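Local coordinates for SCO1/SenC family lipoprotein (Bacillus anthracis, PDB 4HDE) that probably binds copper and helps to assemble the copper centre of cytochrome c oxidase, using a thioredoxin-like fold, at residues Phe17-Gln20 / Asp21-Phe25; Leu80-Pro83 / Glu84-Lys87; Thr112-Ser115 / Lys116-Gln120; Leu139-Gln142 / Asn143-Met147; Tyr158-Ile161 / Ile162-Met165. All coordinates share one frame; numbering follows the deposited sequence. Where two conformers were deposited one is given.

In the fold
From the N terminus, interaction 1 closes the hairpin of strands 16-18 and 24-26, and interaction 2 caps the start of helix 83-90. Interaction 3 then forms the last turns of helix 108-119, interaction 4 the turn between strands 136-140 and 146-151, and interaction 5 the opening turns of helix 158-169. All five are local and follow in series; none encloses or crosses another. They nevertheless touch in a chain: Asp21 of interaction 1 bridges to Lys87 of interaction 2, Phe17 packs on Phe114 of interaction 3, Phe119 on Val146 of interaction 4, and Leu139 on Asp164 and Met165 of interaction 5. The sheet thus meets helices 108-119 and 158-169, and the hairpin helices 83-90 and 108-119.

Interaction 1: Phe17-Gln20 / Asp21-Phe25; sequences FTNQ and DGKPF
Asn19 bends its side chain back over the turn, and its OD1 accepts from Asp21 N at 2.9 Å and Lys23 N at 3.0 Å. The two donors come from opposite faces of the amide plane, so the oxygen is held from both sides; the first bond makes an Asx turn. CG lies between the backbone N and carbonyl carbon (chi1 72°), which places OD1 inside the bend. Asn19 N binds Lys23 O at 2.8 Å, and Gly22 N closes a type I turn on Asn19 O at 2.9 Å. With Gly22 at positive phi (72°), this is a type I turn with a G1 bulge, ending a two-stranded hairpin. Packing is tight where Thr18 CG2, in one of two conformers, comes 3.5 Å from Gly22 CA. The solvent side is looser: a water accepts from Asn19 ND2 at 2.9 Å and donates to Asp21 OD2 at 3.2 Å, while the end of the Lys23 chain leads away. Asp21 also forms a salt bridge with Lys87, Asn19 ND2 donates to Asn101, and Gln20 bonds the backbone of Trp100 and Leu102. The hairpin end thus touches both helix 83-90 and strand 100-103, with Phe17 edge-to-face to Phe114 of helix 108-119.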
loop_
_atom_site.group_PDB
_atom_site.type_symbol
_atom_site.label_atom_id
_atom_site.label_comp_id
_atom_site.label_asym_id
_atom_site.label_seq_id
_atom_site.Cartn_x
_atom_site.Cartn_y
_atom_site.Cartn_z
ATOM N N PHE A 17 -9.902 0.004 8.591
ATOM C CA PHE A 17 -10.307 1.144 7.776
ATOM C C PHE A 17 -11.416 0.688 6.840
ATOM O O PHE A 17 -12.027 -0.357 7.070
ATOM C CB PHE A 17 -9.109 1.716 7.005
ATOM C CG PHE A 17 -7.984 2.227 7.891
ATOM C CD1 PHE A 17 -8.230 2.707 9.172
ATOM C CD2 PHE A 17 -6.677 2.230 7.424
ATOM C CE1 PHE A 17 -7.177 3.187 9.963
ATOM C CE2 PHE A 17 -5.627 2.705 8.202
ATOM C CZ PHE A 17 -5.875 3.173 9.479
ATOM N N THR A 18 -11.701 1.468 5.803
ATOM C CA THR A 18 -12.759 1.139 4.855
ATOM C C THR A 18 -12.170 1.040 3.451
ATOM O O THR A 18 -11.376 1.891 3.053
ATOM C CB THR A 18 -13.866 2.211 4.879
ATOM O OG1 THR A 18 -14.405 2.307 6.204
ATOM C CG2 THR A 18 -14.982 1.854 3.912
ATOM N N ASN A 19 -12.553 0.011 2.698
ATOM C CA ASN A 19 -12.033 -0.162 1.342
ATOM C C ASN A 19 -12.880 0.504 0.260
ATOM O O ASN A 19 -13.849 1.213 0.560
ATOM C CB ASN A 19 -11.766 -1.645 1.025
ATOM C CG ASN A 19 -13.036 -2.450 0.828
ATOM O OD1 ASN A 19 -14.144 -1.914 0.763
ATOM N ND2 ASN A 19 -12.874 -3.754 0.708
ATOM N N GLN A 20 -12.523 0.255 -0.993
ATOM C CA GLN A 20 -13.121 0.947 -2.124
ATOM C C GLN A 20 -14.550 0.481 -2.389
ATOM O O GLN A 20 -15.246 1.054 -3.211
ATOM C CB GLN A 20 -12.250 0.788 -3.379
ATOM C CG GLN A 20 -12.192 -0.620 -3.981
ATOM C CD GLN A 20 -11.013 -1.431 -3.482
ATOM O OE1 GLN A 20 -10.530 -1.233 -2.379
ATOM N NE2 GLN A 20 -10.546 -2.358 -4.306
ATOM N N ASP A 21 -14.964 -0.569 -1.684
ATOM C CA ASP A 21 -16.340 -1.054 -1.733
ATOM C C ASP A 21 -17.141 -0.657 -0.491
ATOM O O ASP A 21 -18.279 -1.103 -0.311
ATOM C CB ASP A 21 -16.372 -2.573 -1.916
ATOM C CG ASP A 21 -15.824 -3.009 -3.262
ATOM O OD1 ASP A 21 -16.041 -2.286 -4.257
ATOM O OD2 ASP A 21 -15.174 -4.075 -3.325
ATOM N N GLY A 22 -16.567 0.195 0.352
ATOM C CA GLY A 22 -17.248 0.657 1.545
ATOM C C GLY A 22 -17.352 -0.412 2.619
ATOM O O GLY A 22 -18.253 -0.364 3.462
ATOM N N LYS A 23 -16.428 -1.370 2.594
ATOM C CA LYS A 23 -16.431 -2.477 3.552
ATOM C C LYS A 23 -15.218 -2.372 4.476
ATOM O O LYS A 23 -14.173 -1.868 4.070
ATOM C CB LYS A 23 -16.389 -3.822 2.807
ATOM C CG LYS A 23 -17.395 -3.968 1.682
ATOM C CD LYS A 23 -18.801 -4.040 2.220
ATOM C CE LYS A 23 -19.836 -4.078 1.096
ATOM N NZ LYS A 23 -19.816 -5.335 0.302
ATOM N N PRO A 24 -15.335 -2.863 5.715
ATOM C CA PRO A 24 -14.206 -2.833 6.651
ATOM C C PRO A 24 -13.049 -3.693 6.180
ATOM O O PRO A 24 -13.242 -4.799 5.673
ATOM C CB PRO A 24 -14.800 -3.419 7.940
ATOM C CG PRO A 24 -15.922 -4.295 7.471
ATOM C CD PRO A 24 -16.511 -3.532 6.297
ATOM N N PHE A 25 -11.840 -3.188 6.358
ATOM C CA PHE A 25 -10.655 -3.933 5.968
ATOM C C PHE A 25 -9.449 -3.448 6.743
ATOM O O PHE A 25 -9.255 -2.247 6.934
ATOM C CB PHE A 25 -10.385 -3.778 4.462
ATOM C CG PHE A 25 -9.413 -4.795 3.910
ATOM C CD1 PHE A 25 -9.856 -6.039 3.510
ATOM C CD2 PHE A 25 -8.057 -4.509 3.821
ATOM C CE1 PHE A 25 -8.968 -6.977 3.006
ATOM C CE2 PHE A 25 -7.172 -5.453 3.323
ATOM C CZ PHE A 25 -7.628 -6.678 2.919
HETATM O O HOH W 1 -14.769 -5.562 -0.573
#

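Interaction 2: Leu80-Pro83 / Glu84-Lys87; sequences LDKP and ENLK
The Asn85 amide turns one face to the backbone of Leu80 and Lys82. Over that face lies Leu80 O, 3.5 Å from Asn85 CG, and on the same side Lys82 N donates to Asn85 OD1 at 3.0 Å. This donor stands 40° above the carbonyl plane, so the oxygen is met obliquely and not on a lone pair. Beyond the oxygen end of the amide the aliphatic start of Lys82 closes in, with Lys82 CB 3.5 Å from Asn85 OD1; the two side chains run alongside each other in the same direction. A second flat group is the Asp81 carboxylate; the Asp81 and Leu86 side chains cross at about a right angle, Asp81 OD2 lying 4.2 Å from Leu86 CD2.

What puts the amide there is the first torsion of Asn85: CG is anti to its own carbonyl carbon (chi1 -56°), which folds the group back to the residue just before the helix. The backbone bonds then begin in the regular pattern: Leu86 N reaches Lys82 O at 3.2 Å and Lys87 N reaches Pro83 O at 2.9 Å. Outside the turn, Asp81 is fixed by Thr42 and Ser75 through its two carboxylate oxygens, and Lys82 NZ bonds Pro78 O.

Lys82 is thus the N-cap, Pro83 opens the first turn, where its lack of an N-H costs no helical bond, and the third helical residue returns a side-chain oxygen to the N-cap N-H. That is one half of a capping box, placed where the loop after strand 70-75 enters helix 83-90 of the thioredoxin-like fold.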
loop_
_atom_site.group_PDB
_atom_site.type_symbol
_atom_site.label_atom_id
_atom_site.label_comp_id
_atom_site.label_asym_id
_atom_site.label_seq_id
_atom_site.Cartn_x
_atom_site.Cartn_y
_atom_site.Cartn_z
ATOM N N LEU A 80 -10.989 13.984 0.595
ATOM C CA LEU A 80 -11.487 13.939 -0.780
ATOM C C LEU A 80 -11.714 12.513 -1.278
ATOM O O LEU A 80 -12.644 12.262 -2.043
ATOM C CB LEU A 80 -10.548 14.681 -1.741
ATOM C CG LEU A 80 -10.609 16.209 -1.695
ATOM C CD1 LEU A 80 -9.753 16.780 -2.813
ATOM C CD2 LEU A 80 -12.042 16.702 -1.818
ATOM N N ASP A 81 -10.870 11.583 -0.846
ATOM C CA ASP A 81 -10.954 10.206 -1.325
ATOM C C ASP A 81 -11.945 9.405 -0.501
ATOM O O ASP A 81 -11.624 8.962 0.604
ATOM C CB ASP A 81 -9.589 9.510 -1.273
ATOM C CG ASP A 81 -8.592 10.082 -2.261
ATOM O OD1 ASP A 81 -8.983 10.916 -3.103
ATOM O OD2 ASP A 81 -7.409 9.678 -2.212
ATOM N N LYS A 82 -13.150 9.234 -1.024
ATOM C CA LYS A 82 -14.113 8.321 -0.425
ATOM C C LYS A 82 -14.048 7.003 -1.202
ATOM O O LYS A 82 -13.342 6.912 -2.201
ATOM C CB LYS A 82 -15.513 8.942 -0.433
ATOM C CG LYS A 82 -15.539 10.412 -0.018
ATOM C CD LYS A 82 -14.933 10.644 1.365
ATOM C CE LYS A 82 -14.967 12.125 1.736
ATOM N NZ LYS A 82 -14.411 12.350 3.090
ATOM N N PRO A 83 -14.756 5.969 -0.734
ATOM C CA PRO A 83 -14.659 4.693 -1.451
ATOM C C PRO A 83 -14.919 4.799 -2.961
ATOM O O PRO A 83 -14.168 4.190 -3.737
ATOM C CB PRO A 83 -15.717 3.834 -0.755
ATOM C CG PRO A 83 -15.676 4.326 0.669
ATOM C CD PRO A 83 -15.466 5.821 0.554
ATOM N N GLU A 84 -15.936 5.542 -3.384
ATOM C CA GLU A 84 -16.225 5.616 -4.814
ATOM C C GLU A 84 -15.053 6.219 -5.608
ATOM O O GLU A 84 -14.789 5.812 -6.737
ATOM C CB GLU A 84 -17.530 6.370 -5.073
ATOM C CG GLU A 84 -17.489 7.825 -4.672
ATOM C CD GLU A 84 -18.851 8.493 -4.742
ATOM O OE1 GLU A 84 -19.834 7.829 -5.139
ATOM O OE2 GLU A 84 -18.939 9.687 -4.391
ATOM N N ASN A 85 -14.369 7.192 -5.020
ATOM C CA ASN A 85 -13.194 7.774 -5.646
ATOM C C ASN A 85 -12.111 6.730 -5.836
ATOM O O ASN A 85 -11.492 6.663 -6.900
ATOM C CB ASN A 85 -12.651 8.933 -4.813
ATOM C CG ASN A 85 -13.683 10.008 -4.566
ATOM O OD1 ASN A 85 -14.443 9.946 -3.600
ATOM N ND2 ASN A 85 -13.712 11.007 -5.437
ATOM N N LEU A 86 -11.885 5.914 -4.816
ATOM C CA LEU A 86 -10.834 4.898 -4.891
ATOM C C LEU A 86 -11.179 3.798 -5.890
ATOM O O LEU A 86 -10.306 3.299 -6.612
ATOM C CB LEU A 86 -10.574 4.294 -3.515
ATOM C CG LEU A 86 -9.975 5.298 -2.528
ATOM C CD1 LEU A 86 -9.923 4.674 -1.142
ATOM C CD2 LEU A 86 -8.594 5.741 -2.967
ATOM N N LYS A 87 -12.451 3.425 -5.940
ATOM C CA LYS A 87 -12.896 2.392 -6.863
ATOM C C LYS A 87 -12.717 2.858 -8.309
ATOM O O LYS A 87 -12.222 2.110 -9.165
ATOM C CB LYS A 87 -14.352 2.028 -6.581
ATOM C CG LYS A 87 -14.859 0.800 -7.337
ATOM C CD LYS A 87 -16.222 0.366 -6.827
ATOM C CE LYS A 87 -16.670 -0.931 -7.464
ATOM N NZ LYS A 87 -15.787 -2.054 -7.055
#

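Interaction 3: Thr112-Ser115 / Lys116-Gln120; sequences TKFS and KDNFQ
Phe114 O takes two bonds from Asn118, a backbone and a side-chain N-H, in the C-terminal turns of helix 108-119 of the thioredoxin-like fold. Asn118 N and Asn118 ND2 each lie 3.0 Å from Phe114 O. The side-chain donor arrives in the carbonyl plane on a lone pair, and the oxygen lies near the plane of the amide, so this is a well-directed bond.

Along the exposed flank, Lys113 and Asp117 form an i to i+4 salt bridge, with Lys113 NZ 2.7 Å from Asp117 OD2 and nearly in line with its C-O bond. The lysine gets there because its chain, extended as far as CE (chi1 -176°), bends at the last torsion and brings NZ to the end of the OD2 bond. Lys116 takes the other oxygen, making a three-residue network that probably offsets the closeness of the two ammonium groups.

On the inner flank the Phe114 and Phe119 side chains run side by side with their rings oblique, planes at 48°, and Phe114 CE2 3.8 Å from Phe119 CE2. Further out, Phe15 meets Phe114 edge-to-face, as Phe39 and Tyr138 do Phe119. Glu13 N bonds Asn118 OD1 and so, with the bond to Phe114 O, fixes the rotation of the amide; Asn118 CG stands 4.2 Å above the plane of the Phe114 ring, displaced toward its rim.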
loop_
_atom_site.group_PDB
_atom_site.type_symbol
_atom_site.label_atom_id
_atom_site.label_comp_id
_atom_site.label_asym_id
_atom_site.label_seq_id
_atom_site.Cartn_x
_atom_site.Cartn_y
_atom_site.Cartn_z
ATOM N N THR A 112 -2.049 10.751 9.120
ATOM C CA THR A 112 -0.764 11.392 9.366
ATOM C C THR A 112 -0.022 10.678 10.501
ATOM O O THR A 112 1.170 10.371 10.391
ATOM C CB THR A 112 -0.948 12.881 9.695
ATOM O OG1 THR A 112 -1.509 13.540 8.552
ATOM C CG2 THR A 112 0.384 13.529 10.060
ATOM N N LYS A 113 -0.732 10.396 11.586
ATOM C CA LYS A 113 -0.135 9.707 12.719
ATOM C C LYS A 113 0.218 8.271 12.337
ATOM O O LYS A 113 1.285 7.773 12.689
ATOM C CB LYS A 113 -1.080 9.716 13.925
ATOM C CG LYS A 113 -0.482 9.095 15.177
ATOM C CD LYS A 113 -1.533 8.895 16.253
ATOM C CE LYS A 113 -0.950 8.183 17.465
ATOM N NZ LYS A 113 -0.396 6.840 17.105
ATOM N N PHE A 114 -0.678 7.612 11.609
ATOM C CA PHE A 114 -0.486 6.218 11.218
ATOM C C PHE A 114 0.761 6.076 10.347
ATOM O O PHE A 114 1.586 5.187 10.558
ATOM C CB PHE A 114 -1.743 5.741 10.480
ATOM C CG PHE A 114 -1.676 4.318 9.983
ATOM C CD1 PHE A 114 -2.035 3.261 10.809
ATOM C CD2 PHE A 114 -1.296 4.038 8.683
ATOM C CE1 PHE A 114 -1.999 1.951 10.340
ATOM C CE2 PHE A 114 -1.265 2.732 8.209
ATOM C CZ PHE A 114 -1.611 1.690 9.047
ATOM N N SER A 115 0.904 6.956 9.366
ATOM C CA SER A 115 2.073 6.930 8.492
ATOM C C SER A 115 3.372 7.209 9.264
ATOM O O SER A 115 4.392 6.542 9.045
ATOM C CB SER A 115 1.884 7.930 7.350
ATOM O OG SER A 115 2.985 7.911 6.454
ATOM N N LYS A 116 3.325 8.171 10.184
ATOM C CA LYS A 116 4.481 8.513 11.007
ATOM C C LYS A 116 4.908 7.348 11.900
ATOM O O LYS A 116 6.088 7.002 11.965
ATOM C CB LYS A 116 4.171 9.740 11.876
ATOM C CG LYS A 116 5.168 10.005 12.998
ATOM C CD LYS A 116 4.808 11.257 13.808
ATOM C CE LYS A 116 3.614 11.030 14.736
ATOM N NZ LYS A 116 3.977 10.332 16.009
ATOM N N ASP A 117 3.944 6.748 12.588
ATOM C CA ASP A 117 4.251 5.801 13.650
ATOM C C ASP A 117 4.555 4.403 13.145
ATOM O O ASP A 117 5.304 3.658 13.783
ATOM C CB ASP A 117 3.108 5.755 14.667
ATOM C CG ASP A 117 3.101 6.959 15.584
ATOM O OD1 ASP A 117 4.056 7.760 15.509
ATOM O OD2 ASP A 117 2.155 7.100 16.388
ATOM N N ASN A 118 3.985 4.049 12.004
ATOM C CA ASN A 118 4.128 2.694 11.476
ATOM C C ASN A 118 5.070 2.578 10.290
ATOM O O ASN A 118 5.730 1.556 10.112
ATOM C CB ASN A 118 2.763 2.137 11.114
ATOM C CG ASN A 118 1.857 2.039 12.312
ATOM O OD1 ASN A 118 1.993 1.130 13.127
ATOM N ND2 ASN A 118 0.951 3.000 12.452
ATOM N N PHE A 119 5.133 3.624 9.477
ATOM C CA PHE A 119 5.928 3.573 8.260
ATOM C C PHE A 119 7.009 4.649 8.187
ATOM O O PHE A 119 7.653 4.797 7.148
ATOM C CB PHE A 119 5.019 3.621 7.034
ATOM C CG PHE A 119 4.147 2.406 6.892
ATOM C CD1 PHE A 119 4.593 1.295 6.187
ATOM C CD2 PHE A 119 2.893 2.360 7.477
ATOM C CE1 PHE A 119 3.807 0.172 6.066
ATOM C CE2 PHE A 119 2.102 1.242 7.367
ATOM C CZ PHE A 119 2.556 0.143 6.649
ATOM N N GLN A 120 7.221 5.370 9.287
ATOM C CA GLN A 120 8.263 6.389 9.366
ATOM C C GLN A 120 8.219 7.333 8.178
ATOM O O GLN A 120 9.256 7.720 7.637
ATOM C CB GLN A 120 9.640 5.732 9.472
ATOM C CG GLN A 120 9.695 4.674 10.548
ATOM C CD GLN A 120 11.102 4.241 10.874
ATOM O OE1 GLN A 120 12.071 4.814 10.377
ATOM N NE2 GLN A 120 11.224 3.226 11.722
#

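Interaction 4: Leu139-Gln142 / Asn143-Met147; sequences LIDQ and NGKVM
A first torsion of 73° tucks the Asp141 carboxylate back across the turn toward Asn143 and Lys145, and a second near zero (chi2 4°) turns OD1 to their backbone N-H groups. Lys145 N donates to Asp141 OD1 at 3.1 Å in an almost straight bond, arriving from above the carboxylate plane. Asn143 adds two weak bonds, its backbone N to Asp141 OD1 at 3.0 Å and its ND2 to Asp141 OD2 at 3.3 Å, the amide standing steeply to the carboxylate.

The backbone closes a type I turn, Gly144 N to Asp141 O at 2.9 Å, and with Gly144 at positive phi and Asp141 N bonded to Lys145 O at 3.0 Å it is a hairpin with a G1 bulge. It joins strand 136-140 to the outermost strand 146-151 of the central sheet, where Met147 N meets Leu139 O at 2.7 Å.

Selenomethionine Met147 curls over one face of the carboxylate, that of Lys145 N, its CE 3.6 Å from Asp141 OD2. On the face bearing Ile140 and Val146, the two branched chains pack against each other. Lys145 NZ has its partner in Asp11, and Gln142 NE2 bonds Leu168 O of helix 158-169.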
loop_
_atom_site.group_PDB
_atom_site.type_symbol
_atom_site.label_atom_id
_atom_site.label_comp_id
_atom_site.label_asym_id
_atom_site.label_seq_id
_atom_site.Cartn_x
_atom_site.Cartn_y
_atom_site.Cartn_z
ATOM N N LEU A 139 6.970 -4.200 2.186
ATOM C CA LEU A 139 6.620 -5.614 2.263
ATOM C C LEU A 139 6.421 -5.995 3.723
ATOM O O LEU A 139 7.330 -5.833 4.540
ATOM C CB LEU A 139 7.713 -6.478 1.631
ATOM C CG LEU A 139 7.483 -7.988 1.641
ATOM C CD1 LEU A 139 6.286 -8.347 0.786
ATOM C CD2 LEU A 139 8.736 -8.706 1.149
ATOM N N ILE A 140 5.237 -6.519 4.029
ATOM C CA ILE A 140 4.851 -6.886 5.387
ATOM C C ILE A 140 4.646 -8.399 5.447
ATOM O O ILE A 140 4.014 -8.982 4.562
ATOM C CB ILE A 140 3.567 -6.134 5.818
ATOM C CG1 ILE A 140 3.826 -4.625 5.839
ATOM C CG2 ILE A 140 3.116 -6.552 7.192
ATOM C CD1 ILE A 140 3.160 -3.862 4.728
ATOM N N ASP A 141 5.193 -9.036 6.476
ATOM C CA ASP A 141 5.124 -10.497 6.554
ATOM C C ASP A 141 3.867 -11.001 7.273
ATOM O O ASP A 141 3.025 -10.212 7.726
ATOM C CB ASP A 141 6.405 -11.085 7.162
ATOM C CG ASP A 141 6.522 -10.857 8.668
ATOM O OD1 ASP A 141 5.598 -10.304 9.306
ATOM O OD2 ASP A 141 7.563 -11.278 9.223
ATOM N N GLN A 142 3.747 -12.328 7.368
ATOM C CA GLN A 142 2.565 -12.979 7.924
ATOM C C GLN A 142 2.398 -12.674 9.409
ATOM O O GLN A 142 1.297 -12.764 9.953
ATOM C CB GLN A 142 2.636 -14.497 7.696
ATOM C CG GLN A 142 2.733 -14.883 6.218
ATOM C CD GLN A 142 4.157 -15.163 5.776
ATOM O OE1 GLN A 142 5.085 -14.414 6.091
ATOM N NE2 GLN A 142 4.335 -16.238 5.021
ATOM N N ASN A 143 3.496 -12.289 10.048
ATOM C CA ASN A 143 3.489 -11.924 11.458
ATOM C C ASN A 143 3.063 -10.478 11.668
ATOM O O ASN A 143 2.932 -10.020 12.806
ATOM C CB ASN A 143 4.869 -12.173 12.064
ATOM C CG ASN A 143 5.337 -13.593 11.850
ATOM O OD1 ASN A 143 4.783 -14.531 12.427
ATOM N ND2 ASN A 143 6.344 -13.769 11.003
ATOM N N GLY A 144 2.826 -9.768 10.570
ATOM C CA GLY A 144 2.353 -8.399 10.630
ATOM C C GLY A 144 3.420 -7.349 10.868
ATOM O O GLY A 144 3.089 -6.256 11.339
ATOM N N LYS A 145 4.676 -7.660 10.540
ATOM C CA LYS A 145 5.775 -6.709 10.692
ATOM C C LYS A 145 6.252 -6.230 9.330
ATOM O O LYS A 145 6.309 -7.001 8.371
ATOM C CB LYS A 145 6.944 -7.367 11.435
ATOM C CG LYS A 145 6.581 -7.981 12.786
ATOM C CD LYS A 145 6.072 -6.937 13.766
ATOM C CE LYS A 145 5.698 -7.572 15.102
ATOM N NZ LYS A 145 4.959 -6.624 15.984
ATOM N N VAL A 146 6.615 -4.955 9.237
ATOM C CA VAL A 146 7.214 -4.469 8.003
ATOM C C VAL A 146 8.625 -5.018 7.899
ATOM O O VAL A 146 9.421 -4.879 8.835
ATOM C CB VAL A 146 7.260 -2.942 7.949
ATOM C CG1 VAL A 146 7.601 -2.495 6.549
ATOM C CG2 VAL A 146 5.933 -2.350 8.393
HETATM N N MSE A 147 8.926 -5.644 6.770
HETATM C CA MSE A 147 10.206 -6.302 6.605
HETATM C C MSE A 147 11.126 -5.632 5.589
HETATM O O MSE A 147 12.338 -5.668 5.758
HETATM C CB MSE A 147 10.013 -7.791 6.290
HETATM C CG MSE A 147 9.270 -8.544 7.403
HETATM SE SE MSE A 147 10.099 -8.432 9.178
HETATM C CE MSE A 147 11.014 -10.150 9.167
#

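Interaction 5: Tyr158-Ile161 / Ile162-Met165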
loop_
_atom_site.group_PDB
_atom_site.type_symbol
_atom_site.label_atom_id
_atom_site.label_comp_id
_atom_site.label_asym_id
_atom_site.label_seq_id
_atom_site.Cartn_x
_atom_site.Cartn_y
_atom_site.Cartn_z
ATOM N N TYR A 158 11.547 -4.940 -9.184
ATOM C CA TYR A 158 10.533 -5.993 -9.198
ATOM C C TYR A 158 11.107 -7.355 -8.839
ATOM O O TYR A 158 10.496 -8.106 -8.081
ATOM C CB TYR A 158 9.840 -6.077 -10.552
ATOM C CG TYR A 158 9.098 -4.809 -10.907
ATOM C CD1 TYR A 158 7.867 -4.515 -10.326
ATOM C CD2 TYR A 158 9.623 -3.907 -11.824
ATOM C CE1 TYR A 158 7.186 -3.366 -10.646
ATOM C CE2 TYR A 158 8.946 -2.741 -12.141
ATOM C CZ TYR A 158 7.725 -2.486 -11.548
ATOM O OH TYR A 158 7.040 -1.337 -11.858
ATOM N N GLU A 159 12.276 -7.670 -9.381
ATOM C CA GLU A 159 12.897 -8.963 -9.129
ATOM C C GLU A 159 13.291 -9.145 -7.662
ATOM O O GLU A 159 13.119 -10.230 -7.109
ATOM C CB GLU A 159 14.098 -9.167 -10.057
ATOM C CG GLU A 159 13.731 -9.251 -11.527
ATOM C CD GLU A 159 13.503 -7.889 -12.181
ATOM O OE1 GLU A 159 13.833 -6.850 -11.566
ATOM O OE2 GLU A 159 12.996 -7.864 -13.321
ATOM N N ASP A 160 13.817 -8.093 -7.035
ATOM C CA ASP A 160 14.125 -8.106 -5.599
ATOM C C ASP A 160 12.874 -8.387 -4.773
ATOM O O ASP A 160 12.892 -9.191 -3.837
ATOM C CB ASP A 160 14.689 -6.748 -5.150
ATOM C CG ASP A 160 16.169 -6.565 -5.467
ATOM O OD1 ASP A 160 16.761 -7.418 -6.152
ATOM O OD2 ASP A 160 16.740 -5.537 -5.030
ATOM N N ILE A 161 11.793 -7.687 -5.093
ATOM C CA ILE A 161 10.543 -7.859 -4.360
ATOM C C ILE A 161 10.008 -9.279 -4.500
ATOM O O ILE A 161 9.636 -9.903 -3.504
ATOM C CB ILE A 161 9.480 -6.840 -4.803
ATOM C CG1 ILE A 161 10.018 -5.412 -4.623
ATOM C CG2 ILE A 161 8.199 -7.046 -3.992
ATOM C CD1 ILE A 161 9.118 -4.326 -5.178
ATOM N N ILE A 162 9.996 -9.796 -5.722
ATOM C CA ILE A 162 9.564 -11.163 -5.974
ATOM C C ILE A 162 10.413 -12.164 -5.177
ATOM O O ILE A 162 9.884 -13.105 -4.577
ATOM C CB ILE A 162 9.617 -11.480 -7.484
ATOM C CG1 ILE A 162 8.531 -10.703 -8.234
ATOM C CG2 ILE A 162 9.475 -12.972 -7.731
ATOM C CD1 ILE A 162 7.119 -11.128 -7.882
ATOM N N ARG A 163 11.733 -11.969 -5.189
ATOM C CA ARG A 163 12.659 -12.819 -4.438
ATOM C C ARG A 163 12.292 -12.831 -2.954
ATOM O O ARG A 163 12.237 -13.887 -2.314
ATOM C CB ARG A 163 14.100 -12.313 -4.632
ATOM C CG ARG A 163 15.165 -12.955 -3.738
ATOM C CD ARG A 163 16.395 -12.043 -3.598
ATOM N NE ARG A 163 16.049 -10.786 -2.942
ATOM C CZ ARG A 163 16.749 -9.661 -3.043
ATOM N NH1 ARG A 163 16.334 -8.566 -2.414
ATOM N NH2 ARG A 163 17.854 -9.622 -3.782
ATOM N N ASP A 164 12.065 -11.648 -2.408
ATOM C CA ASP A 164 11.724 -11.530 -0.994
ATOM C C ASP A 164 10.369 -12.176 -0.663
ATOM O O ASP A 164 10.216 -12.816 0.388
ATOM C CB ASP A 164 11.763 -10.060 -0.559
ATOM C CG ASP A 164 13.168 -9.464 -0.613
ATOM O OD1 ASP A 164 14.158 -10.218 -0.604
ATOM O OD2 ASP A 164 13.289 -8.215 -0.646
HETATM N N MSE A 165 9.391 -12.012 -1.550
HETATM C CA MSE A 165 8.116 -12.704 -1.394
HETATM C C MSE A 165 8.299 -14.209 -1.381
HETATM O O MSE A 165 7.666 -14.910 -0.585
HETATM C CB MSE A 165 7.158 -12.324 -2.519
HETATM C CG MSE A 165 6.585 -10.941 -2.429
HETATM SE SE MSE A 165 5.711 -10.476 -4.090
HETATM C CE MSE A 165 4.784 -8.903 -3.466
HETATM O O HOH W 2 19.477 -7.182 -5.130
HETATM O O HOH W 3 18.557 -6.693 -2.448
#
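Asp164 OD1 is gripped by two N-H groups of Arg163, and Asp160 of the preceding turn lies against the same guanidinium. Asp160 CB sits over one face of it, 3.7 Å from Arg163 NH1, and the carboxylate is turned 22° from the guanidinium plane. Asp160 OD1 lies well out of that plane, so Asp160 OD1 and Arg163 NH2, 3.4 Å apart, attract through charge alone. Arg163 NE stands 3.1 Å and Arg163 NH1 3.3 Å from Asp164 OD1, a side-on grip in which both donors reach the oxygen from the same face of its carboxylate and the oxygen lies close to the guanidinium plane. The arginine chain bends at its third torsion (chi3 63°), which lays the flat end back alongside Asp160. Waters complete the outer side: one donates to Asp160 OD1 at 2.9 Å and accepts from Arg163 NH2 at 3.2 Å, and another accepts from Arg163 NH1 at 2.9 Å.

Regular i to i+4 bonds carry the helix through the contact. On the inner side Ile161 CG2 touches the CE of selenomethionine Met165 at 3.9 Å. Helix 158-169 sits with Tyr158 and Ile161 against helix 48-64, Met165 against Leu139 of strand 136-140, and Asp164 OD2 bonded to Tyr150 of strand 146-151.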